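Local structure of malate dehydrogenase (3FI9) at residues A[172-177]-A[192-197]; A[38-43]-A[68-73]; A[271-276]-A[305-310]. The protein probably catalyses the NAD-dependent interconversion of malate and oxaloacetate. One frame throughout, in Å; residues are numbered along the deposited sequence.

Contact 1 of 3, residues A[172-177]-A[192-197]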
# COMPACT_ATOMS: atom_id res chain seq x y z
N LEU A 172 11.95 19.81 -1.83
CA LEU A 172 12.53 21.16 -1.97
C LEU A 172 12.15 21.81 -3.30
O LEU A 172 12.41 23.00 -3.51
CB LEU A 172 14.04 21.09 -1.85
CG LEU A 172 14.53 20.36 -0.58
CD1 LEU A 172 16.08 20.31 -0.53
CD2 LEU A 172 13.97 21.06 0.63
N VAL A 173 11.54 21.05 -4.19
CA VAL A 173 11.00 21.63 -5.43
C VAL A 173 9.51 21.90 -5.13
O VAL A 173 8.73 20.97 -4.96
CB VAL A 173 11.16 20.66 -6.63
CG1 VAL A 173 10.60 21.28 -7.92
CG2 VAL A 173 12.61 20.29 -6.85
N THR A 174 9.11 23.15 -5.05
CA THR A 174 7.81 23.43 -4.49
C THR A 174 6.87 23.92 -5.58
O THR A 174 7.32 24.51 -6.55
CB THR A 174 7.94 24.43 -3.32
OG1 THR A 174 8.63 25.61 -3.79
CG2 THR A 174 8.77 23.78 -2.20
N ASN A 175 5.58 23.62 -5.44
CA ASN A 175 4.56 24.20 -6.33
C ASN A 175 4.76 23.90 -7.82
O ASN A 175 4.54 24.79 -8.68
CB ASN A 175 4.47 25.71 -6.14
CG ASN A 175 3.06 26.25 -6.36
OD1 ASN A 175 2.09 25.53 -6.16
ND2 ASN A 175 2.94 27.50 -6.81
N THR A 176 5.12 22.66 -8.15
CA THR A 176 5.25 22.26 -9.55
C THR A 176 3.83 21.99 -10.03
O THR A 176 3.04 21.31 -9.33
CB THR A 176 6.01 20.95 -9.69
OG1 THR A 176 5.67 20.12 -8.58
CG2 THR A 176 7.51 21.17 -9.68
N ARG A 177 3.49 22.51 -11.19
CA ARG A 177 2.11 22.46 -11.65
C ARG A 177 2.02 22.21 -13.14
O ARG A 177 2.70 22.88 -13.91
CB ARG A 177 1.38 23.79 -11.34
CG ARG A 177 1.11 24.00 -9.90
CD ARG A 177 0.17 22.95 -9.38
NE ARG A 177 -0.25 23.28 -8.03
CZ ARG A 177 0.31 22.79 -6.93
NH1 ARG A 177 1.31 21.93 -7.00
NH2 ARG A 177 -0.15 23.19 -5.74
N THR A 192 4.98 28.71 -11.76
CA THR A 192 4.49 28.47 -10.41
C THR A 192 5.58 27.91 -9.49
O THR A 192 5.43 27.95 -8.28
CB THR A 192 3.31 27.43 -10.35
OG1 THR A 192 3.80 26.13 -10.65
CG2 THR A 192 2.17 27.78 -11.31
N ALA A 193 6.62 27.33 -10.05
CA ALA A 193 7.53 26.48 -9.27
C ALA A 193 8.81 27.16 -8.77
O ALA A 193 9.33 28.07 -9.39
CB ALA A 193 7.90 25.24 -10.01
N LYS A 194 9.32 26.66 -7.65
CA LYS A 194 10.63 27.06 -7.14
C LYS A 194 11.49 25.85 -6.87
O LYS A 194 10.98 24.81 -6.45
CB LYS A 194 10.47 27.80 -5.83
CG LYS A 194 10.02 29.21 -5.98
CD LYS A 194 9.65 29.80 -4.61
CE LYS A 194 9.24 31.26 -4.82
NZ LYS A 194 9.43 32.04 -3.56
N VAL A 195 12.79 26.00 -7.04
CA VAL A 195 13.70 24.91 -6.78
C VAL A 195 14.58 25.31 -5.61
O VAL A 195 15.52 26.10 -5.78
CB VAL A 195 14.57 24.65 -8.01
CG1 VAL A 195 15.65 23.64 -7.68
CG2 VAL A 195 13.69 24.19 -9.21
N ASN A 196 14.28 24.77 -4.42
CA ASN A 196 14.97 25.20 -3.21
C ASN A 196 14.94 26.73 -3.06
O ASN A 196 15.97 27.34 -2.76
CB ASN A 196 16.44 24.71 -3.21
CG ASN A 196 16.99 24.54 -1.79
OD1 ASN A 196 16.25 24.22 -0.87
ND2 ASN A 196 18.30 24.76 -1.60
N GLY A 197 13.78 27.33 -3.29
CA GLY A 197 13.62 28.78 -3.13
C GLY A 197 13.80 29.66 -4.36
O GLY A 197 13.24 30.77 -4.44
O HOH W 1 11.24 25.83 -2.94
O HOH W 2 5.30 23.90 -12.83

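Contact 2 of 3, residues A[38-43]-A[68-73]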
# COMPACT_ATOMS: atom_id res chain seq x y z
N CYS A 38 -16.18 -0.38 1.49
CA CYS A 38 -16.81 -1.39 0.66
C CYS A 38 -16.08 -1.55 -0.67
O CYS A 38 -15.80 -0.55 -1.36
CB CYS A 38 -18.29 -1.02 0.45
SG CYS A 38 -19.17 -2.08 -0.70
N LEU A 39 -15.74 -2.80 -0.99
CA LEU A 39 -14.95 -3.11 -2.18
C LEU A 39 -15.85 -3.74 -3.23
O LEU A 39 -16.51 -4.78 -2.97
CB LEU A 39 -13.79 -4.02 -1.81
CG LEU A 39 -12.87 -3.58 -0.67
CD1 LEU A 39 -11.66 -4.52 -0.69
CD2 LEU A 39 -12.45 -2.11 -0.89
N TYR A 40 -15.89 -3.12 -4.42
CA TYR A 40 -16.74 -3.65 -5.49
C TYR A 40 -15.88 -4.01 -6.72
O TYR A 40 -15.00 -3.23 -7.10
CB TYR A 40 -17.85 -2.66 -5.90
CG TYR A 40 -18.43 -3.02 -7.26
CD1 TYR A 40 -19.42 -3.99 -7.39
CD2 TYR A 40 -17.94 -2.43 -8.42
CE1 TYR A 40 -19.95 -4.34 -8.62
CE2 TYR A 40 -18.44 -2.79 -9.68
CZ TYR A 40 -19.43 -3.76 -9.77
OH TYR A 40 -19.91 -4.11 -11.02
N ASP A 41 -16.11 -5.19 -7.31
CA ASP A 41 -15.53 -5.53 -8.58
C ASP A 41 -16.41 -6.61 -9.17
O ASP A 41 -16.85 -7.53 -8.45
CB ASP A 41 -14.10 -6.07 -8.40
CG ASP A 41 -13.23 -5.89 -9.63
OD1 ASP A 41 -13.45 -6.65 -10.58
OD2 ASP A 41 -12.29 -5.01 -9.64
N PRO A 42 -16.64 -6.55 -10.50
CA PRO A 42 -17.29 -7.70 -11.21
C PRO A 42 -16.50 -8.99 -11.09
O PRO A 42 -17.07 -10.06 -11.25
CB PRO A 42 -17.32 -7.25 -12.69
CG PRO A 42 -16.26 -6.18 -12.79
CD PRO A 42 -16.32 -5.45 -11.43
N PHE A 43 -15.20 -8.91 -10.85
CA PHE A 43 -14.37 -10.13 -10.83
C PHE A 43 -14.39 -10.72 -9.42
O PHE A 43 -13.54 -10.39 -8.60
CB PHE A 43 -12.96 -9.82 -11.33
CG PHE A 43 -12.05 -11.01 -11.39
CD1 PHE A 43 -12.53 -12.26 -11.77
CD2 PHE A 43 -10.70 -10.88 -11.08
CE1 PHE A 43 -11.69 -13.36 -11.82
CE2 PHE A 43 -9.85 -11.98 -11.13
CZ PHE A 43 -10.34 -13.21 -11.50
N SER A 68 -19.84 -8.08 -5.67
CA SER A 68 -19.89 -7.90 -7.13
C SER A 68 -21.25 -7.42 -7.63
O SER A 68 -21.50 -7.42 -8.85
CB SER A 68 -19.52 -9.18 -7.86
OG SER A 68 -18.22 -9.55 -7.52
N ASP A 69 -22.10 -7.00 -6.70
CA ASP A 69 -23.43 -6.47 -6.99
C ASP A 69 -23.40 -4.97 -6.80
O ASP A 69 -23.20 -4.46 -5.68
CB ASP A 69 -24.49 -7.05 -6.03
CG ASP A 69 -25.93 -6.57 -6.38
OD1 ASP A 69 -26.62 -7.23 -7.18
OD2 ASP A 69 -26.34 -5.49 -5.94
N ILE A 70 -23.59 -4.24 -7.90
CA ILE A 70 -23.47 -2.80 -7.82
C ILE A 70 -24.50 -2.14 -6.93
O ILE A 70 -24.19 -1.17 -6.30
CB ILE A 70 -23.46 -2.14 -9.22
CG1 ILE A 70 -23.12 -0.66 -9.05
CG2 ILE A 70 -24.75 -2.39 -9.99
CD1 ILE A 70 -21.59 -0.46 -8.83
N LYS A 71 -25.74 -2.64 -6.89
CA LYS A 71 -26.73 -2.06 -6.00
C LYS A 71 -26.26 -2.15 -4.56
O LYS A 71 -26.37 -1.21 -3.80
CB LYS A 71 -28.12 -2.73 -6.11
CG LYS A 71 -29.19 -1.94 -5.31
CD LYS A 71 -30.59 -2.61 -5.30
CE LYS A 71 -31.59 -1.69 -4.58
NZ LYS A 71 -32.99 -2.13 -4.84
N GLU A 72 -25.74 -3.31 -4.17
CA GLU A 72 -25.28 -3.49 -2.80
C GLU A 72 -24.13 -2.54 -2.44
O GLU A 72 -24.12 -1.93 -1.36
CB GLU A 72 -24.82 -4.94 -2.61
CG GLU A 72 -25.99 -5.89 -2.49
CD GLU A 72 -25.53 -7.31 -2.25
OE1 GLU A 72 -24.30 -7.55 -2.33
OE2 GLU A 72 -26.40 -8.16 -1.99
N ALA A 73 -23.21 -2.42 -3.37
CA ALA A 73 -21.99 -1.60 -3.24
C ALA A 73 -22.31 -0.11 -3.14
O ALA A 73 -21.72 0.61 -2.33
CB ALA A 73 -21.07 -1.85 -4.45
O HOH W 3 -20.58 -6.94 -11.17

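Contact 3 of 3, residues A[271-276]-A[305-310]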
# COMPACT_ATOMS: atom_id res chain seq x y z
N GLU A 271 -14.87 26.45 -22.42
CA GLU A 271 -16.27 26.15 -22.14
C GLU A 271 -16.51 24.66 -22.01
O GLU A 271 -15.94 23.89 -22.77
CB GLU A 271 -17.12 26.73 -23.28
CG GLU A 271 -16.95 28.25 -23.43
CD GLU A 271 -15.80 28.68 -24.34
OE1 GLU A 271 -14.97 27.83 -24.81
OE2 GLU A 271 -15.72 29.92 -24.58
N HIS A 272 -17.39 24.26 -21.08
CA HIS A 272 -17.99 22.89 -21.13
C HIS A 272 -16.98 21.77 -21.20
O HIS A 272 -16.94 21.00 -22.18
CB HIS A 272 -18.93 22.77 -22.34
CG HIS A 272 -20.05 23.74 -22.30
ND1 HIS A 272 -20.21 24.73 -23.25
CD2 HIS A 272 -21.03 23.93 -21.39
CE1 HIS A 272 -21.26 25.48 -22.94
NE2 HIS A 272 -21.78 25.01 -21.81
N ILE A 273 -16.14 21.66 -20.17
CA ILE A 273 -15.04 20.71 -20.25
C ILE A 273 -14.63 20.24 -18.88
O ILE A 273 -15.01 20.85 -17.87
CB ILE A 273 -13.81 21.40 -20.97
CG1 ILE A 273 -12.85 20.35 -21.52
CG2 ILE A 273 -13.11 22.41 -20.02
CD1 ILE A 273 -13.43 19.64 -22.78
N MET A 274 -13.86 19.16 -18.82
CA MET A 274 -13.18 18.79 -17.53
C MET A 274 -11.68 18.88 -17.80
O MET A 274 -11.21 18.28 -18.78
CB MET A 274 -13.44 17.33 -17.16
CG MET A 274 -14.89 16.91 -17.08
SD MET A 274 -15.51 17.20 -15.38
CE MET A 274 -14.36 16.10 -14.52
N MET A 275 -10.96 19.61 -16.94
CA MET A 275 -9.52 19.84 -17.10
C MET A 275 -8.85 19.75 -15.73
O MET A 275 -9.49 20.07 -14.75
CB MET A 275 -9.26 21.28 -17.60
CG MET A 275 -9.33 21.43 -19.08
SD MET A 275 -8.66 23.00 -19.63
CE MET A 275 -9.62 24.10 -18.68
N ALA A 276 -7.56 19.39 -15.71
CA ALA A 276 -6.70 19.56 -14.53
C ALA A 276 -6.56 21.05 -14.27
O ALA A 276 -6.23 21.82 -15.19
CB ALA A 276 -5.28 18.93 -14.77
N GLU A 305 -4.36 25.61 -25.94
CA GLU A 305 -4.00 24.53 -26.85
C GLU A 305 -4.47 23.16 -26.32
O GLU A 305 -5.06 22.36 -27.06
CB GLU A 305 -2.47 24.46 -26.95
CG GLU A 305 -1.83 25.41 -27.89
CD GLU A 305 -1.67 24.79 -29.27
OE1 GLU A 305 -2.60 24.96 -30.10
OE2 GLU A 305 -0.62 24.15 -29.53
N SER A 306 -4.14 22.86 -25.07
CA SER A 306 -4.60 21.64 -24.41
C SER A 306 -6.16 21.61 -24.39
O SER A 306 -6.80 20.57 -24.75
CB SER A 306 -4.00 21.60 -22.98
OG SER A 306 -4.42 20.47 -22.26
N TYR A 307 -6.76 22.73 -24.04
CA TYR A 307 -8.23 22.85 -24.05
C TYR A 307 -8.77 22.41 -25.43
O TYR A 307 -9.70 21.61 -25.50
CB TYR A 307 -8.74 24.25 -23.67
CG TYR A 307 -10.23 24.37 -23.94
CD1 TYR A 307 -11.17 23.94 -22.99
CD2 TYR A 307 -10.70 24.79 -25.19
CE1 TYR A 307 -12.56 23.98 -23.29
CE2 TYR A 307 -12.05 24.81 -25.50
CZ TYR A 307 -12.97 24.43 -24.54
OH TYR A 307 -14.31 24.46 -24.88
N SER A 308 -8.18 22.89 -26.52
CA SER A 308 -8.69 22.59 -27.87
C SER A 308 -8.68 21.10 -28.21
O SER A 308 -9.58 20.58 -28.90
CB SER A 308 -7.92 23.39 -28.93
OG SER A 308 -8.05 24.79 -28.64
N HIS A 309 -7.65 20.39 -27.76
CA HIS A 309 -7.61 18.95 -27.98
C HIS A 309 -8.69 18.25 -27.14
O HIS A 309 -9.33 17.28 -27.60
CB HIS A 309 -6.24 18.40 -27.62
CG HIS A 309 -6.07 16.95 -27.92
ND1 HIS A 309 -6.62 15.96 -27.13
CD2 HIS A 309 -5.40 16.32 -28.92
CE1 HIS A 309 -6.30 14.78 -27.63
NE2 HIS A 309 -5.56 14.97 -28.71
N LEU A 310 -8.89 18.73 -25.92
CA LEU A 310 -9.89 18.11 -25.04
C LEU A 310 -11.30 18.29 -25.61
O LEU A 310 -12.13 17.37 -25.56
CB LEU A 310 -9.83 18.71 -23.63
CG LEU A 310 -8.51 18.40 -22.88
CD1 LEU A 310 -8.54 18.98 -21.46
CD2 LEU A 310 -8.26 16.91 -22.84

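Contact 1 of 3, residues A[172-177]-A[192-197]
T174 and K194 face each other as an antiparallel hydrogen-bonded pair, T174 N giving to K194 O at 2.9 Å and K194 N to T174 O at 3.1 Å. One residue along, V173 and V195 form a non-hydrogen-bonded pair, and V173 CA makes a CA-H...O contact with K194 O (3.3 Å). A backbone bond from N196 N to L172 O (2.7 Å) extends the pairing. T174 OG1, set between its backbone N and carbonyl carbon (chi1 54°), reaches a water that also gives to L172 O and accepts from G197 N. At the other end the N175 and T192 side chains cross at about a right angle, and N175 ND2 reaches T192 O at 2.9 Å along a bent path (135°). T192 OG1 bonds to N175 O, at a doubtfully short 2.5 Å, and also to F189 O. N175 OD1 sits 3.2 Å above the centre of the R177 guanidinium, which NH1 anchors to T176 O and NE to E278 in a salt bridge. V173 and V195 share a face and pack on L162 and F166, making a small antiparallel sheet (173-174, 194-195, 198-199) set on helix 153-166, which carries R157, predicted to bind substrate, in the family's C-terminal alpha/beta domain.

Contact 2 of 3, residues A[38-43]-A[68-73]
In the NAD-binding Rossmann domain, the end of strand 37-40 and the loop after it meet the start of helix 70-74, with Y40 as the main point of touch. CD1 of I70 stands over one face of the Y40 ring, 4.0 Å from its centroid and only 9° off the normal, a CH-pi contact. The ring edge is turned to the other segment's backbone: CE1 comes 3.5 Å from S68 O, and D69 N lies in the ring plane. With CG anti to its backbone N (chi1 162°), Y40 swings its ring toward the helix start, and a water joins its OH to S68 O. At the root of the ring, Y40 CB packs on A73 CB at 3.6 Å, and C38 SG reaches A73 CA. S68 OG gives to D41 O at 2.6 Å, approaching nearly along the C=O axis. D41 follows the second strand of the Rossmann fold, where an acidic residue in NAD-dependent dehydrogenases commonly binds the adenosine ribose, and it is predicted to bind NAD. Its OD1 accepts from F43 N through the anti lone pair, closing an Asx turn, while OD2 accepts from the backbone N of A17 in the glycine-rich loop predicted to bind NAD. On the helix side D69 is the N-cap, its OD2 accepting from E72 N at 2.9 Å, also through an anti lone pair.

Contact 3 of 3, residues A[271-276]-A[305-310]
Strand 273-276 runs past helix 305-310 with their axes 9.4 Å apart at closest approach and their directions 137° apart, so the two elements cross more nearly antiparallel than parallel. Y307 spans the gap. Its CG lies anti to its backbone N (chi1 170°), and the ring extends toward E271, before the chain turns its corner at H272; there OH gives to E271 O at 2.7 Å, in the carbonyl plane and on a lone pair. The ring edge also receives I273 CG2, 3.7 Å from CE1. I273 is thus shared between two helix residues: its side chain and that of L310 cross at about a right angle, bringing I273 CD1 to 3.8 Å from L310 CB. Further out along L310, CD1 meets M275 CG at 3.5 Å, and M275 SD completes the apolar set near Y307 CB. Outward, S306 OG ties the helix to G181 N and Q185 O. At the corner, a G1 bulge sets H272 and I273 together opposite V265 of strand 261-267. The helix thus packs on the edge strand, within this chain, of the mixed sheet, and L310 brings this packing to about 7 Å, side chain to side chain, from H182, the predicted proton acceptor.

Contacts 1 and 3 lie in the C-terminal alpha/beta part of the chain, contact 2 in the NAD-binding part, and the three follow one another along the chain. Contact 2 and contact 3 reach the same mixed sheet near its two ends, their centres about 32 Å apart, whereas contact 1 lies in a separate small sheet, its centre about 41 Å from that of contact 2 on the opposite side of the chain's centre. Contacts 1 and 3 come within about 8 Å at their nearest atoms. Both approach the predicted catalytic centre: contact 3 neighbours H182, and the side chain of T176 in contact 1 is about 9 Å from that of R157. Contact 2 instead holds D41 of the predicted cofactor site.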